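Local coordinates for protein 5'-deoxynucleotidase (Archaeoglobus fulgidus, PDB 1YNB) that probably removes the 5'-phosphate from 2'-deoxyribonucleoside monophosphates by metal-dependent hydrolysis, acting as a homodimeric HD-domain enzyme, at residues 85-88 against 89-92. Sequence-based numbering, arbitrary orientation.
Sequences HKIA and RRYV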
loop_
_atom_site.group_PDB
_atom_site.type_symbol
_atom_site.label_atom_id
_atom_site.label_comp_id
_atom_site.label_asym_id
_atom_site.label_seq_id
_atom_site.Cartn_x
_atom_site.Cartn_y
_atom_site.Cartn_z
ATOM N N HIS A 85 -12.572 -5.366 -20.213
ATOM C CA HIS A 85 -13.497 -4.299 -19.829
ATOM C C HIS A 85 -14.777 -4.298 -20.680
ATOM O O HIS A 85 -14.835 -4.915 -21.749
ATOM C CB HIS A 85 -12.814 -2.914 -19.904
ATOM C CG HIS A 85 -12.258 -2.573 -21.252
ATOM N ND1 HIS A 85 -10.903 -2.497 -21.502
ATOM C CD2 HIS A 85 -12.873 -2.299 -22.431
ATOM C CE1 HIS A 85 -10.706 -2.190 -22.775
ATOM N NE2 HIS A 85 -11.886 -2.065 -23.359
ATOM N N LYS A 86 -15.791 -3.592 -20.181
ATOM C CA LYS A 86 -17.110 -3.466 -20.817
ATOM C C LYS A 86 -17.095 -3.268 -22.337
ATOM O O LYS A 86 -17.786 -3.982 -23.072
ATOM C CB LYS A 86 -17.874 -2.305 -20.179
ATOM C CG LYS A 86 -17.563 -2.109 -18.693
ATOM C CD LYS A 86 -16.101 -1.660 -18.461
ATOM C CE LYS A 86 -15.632 -2.031 -17.056
ATOM N NZ LYS A 86 -14.181 -1.781 -16.823
ATOM N N ILE A 87 -16.333 -2.285 -22.810
ATOM C CA ILE A 87 -16.273 -2.028 -24.241
ATOM C C ILE A 87 -15.773 -3.257 -24.976
ATOM O O ILE A 87 -16.355 -3.671 -25.987
ATOM C CB ILE A 87 -15.333 -0.849 -24.569
ATOM C CG1 ILE A 87 -15.799 0.411 -23.830
ATOM C CG2 ILE A 87 -15.305 -0.612 -26.072
ATOM C CD1 ILE A 87 -14.885 1.617 -24.029
ATOM N N ALA A 88 -14.705 -3.855 -24.449
ATOM C CA ALA A 88 -14.100 -5.030 -25.074
ATOM C C ALA A 88 -15.045 -6.219 -25.172
ATOM O O ALA A 88 -15.047 -6.944 -26.172
ATOM C CB ALA A 88 -12.834 -5.445 -24.316
ATOM N N ARG A 89 -15.834 -6.424 -24.127
ATOM C CA ARG A 89 -16.751 -7.553 -24.109
ATOM C C ARG A 89 -17.799 -7.496 -25.210
ATOM O O ARG A 89 -18.511 -8.468 -25.444
ATOM C CB ARG A 89 -17.402 -7.683 -22.729
ATOM C CG ARG A 89 -16.423 -8.156 -21.647
ATOM C CD ARG A 89 -17.161 -8.672 -20.423
ATOM N NE ARG A 89 -18.056 -7.660 -19.876
ATOM C CZ ARG A 89 -17.660 -6.633 -19.128
ATOM N NH1 ARG A 89 -16.375 -6.484 -18.821
ATOM N NH2 ARG A 89 -18.548 -5.734 -18.707
ATOM N N ARG A 90 -17.876 -6.362 -25.899
ATOM C CA ARG A 90 -18.819 -6.211 -27.005
ATOM C C ARG A 90 -18.288 -6.979 -28.205
ATOM O O ARG A 90 -19.069 -7.533 -28.993
ATOM C CB ARG A 90 -18.981 -4.736 -27.383
ATOM C CG ARG A 90 -19.768 -3.935 -26.367
ATOM C CD ARG A 90 -19.661 -2.433 -26.635
ATOM N NE ARG A 90 -20.489 -1.650 -25.720
ATOM C CZ ARG A 90 -20.473 -0.322 -25.646
ATOM N NH1 ARG A 90 -19.662 0.387 -26.432
ATOM N NH2 ARG A 90 -21.279 0.301 -24.793
ATOM N N TYR A 91 -16.958 -7.023 -28.328
ATOM C CA TYR A 91 -16.301 -7.708 -29.434
ATOM C C TYR A 91 -15.473 -8.909 -28.999
ATOM O O TYR A 91 -15.022 -9.676 -29.842
ATOM C CB TYR A 91 -15.369 -6.752 -30.190
ATOM C CG TYR A 91 -15.956 -5.387 -30.472
ATOM C CD1 TYR A 91 -15.767 -4.323 -29.583
ATOM C CD2 TYR A 91 -16.686 -5.155 -31.630
ATOM C CE1 TYR A 91 -16.293 -3.053 -29.850
ATOM C CE2 TYR A 91 -17.212 -3.895 -31.910
ATOM C CZ TYR A 91 -17.011 -2.850 -31.022
ATOM O OH TYR A 91 -17.497 -1.606 -31.333
ATOM N N VAL A 92 -15.263 -9.075 -27.696
ATOM C CA VAL A 92 -14.427 -10.177 -27.224
ATOM C C VAL A 92 -15.141 -11.267 -26.439
ATOM O O VAL A 92 -15.827 -10.991 -25.456
ATOM C CB VAL A 92 -13.249 -9.644 -26.360
ATOM C CG1 VAL A 92 -12.337 -10.797 -25.936
ATOM C CG2 VAL A 92 -12.452 -8.608 -27.157
#
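H85 O and R89 N close a turn of a short helical coil through a hydrogen bond 3.0 Å long. I87 O accepts from R90 N at 3.1 Å, an i to i+3 bond. A88 O serves two donors: Y91 N at 2.9 Å, well above the carbonyl plane, and V92 N at 2.6 Å, almost straight ahead of the oxygen, though the hydrogen bond itself is bent, 133° at the hydrogen. Of the side chains, R89 folds back over the coil. Its chain bends at chi3 (-57°), placing one guanidinium face over K86 CA, 3.2 Å above the plane; its NH1 gives a weak hydrogen bond to L84 O. K86 NZ stays 5.6 Å from R89 NH1, which keeps the like charges apart. R90 runs extended, its CB and CG passing I87 O, while V92 CG2 sits 4.3 Å from A88 CB. A88 CB also lies over one face of the H85 ring, toward its rim, and the ND1 of that ring is hydrogen-bonded to S26 OG. With i to i+3 and i to i+4 bonds mixed and no buried residue, this is a short, irregular helix-like coil on the surface loop between helices 78-81 and 96-103 of the all-helical HD domain.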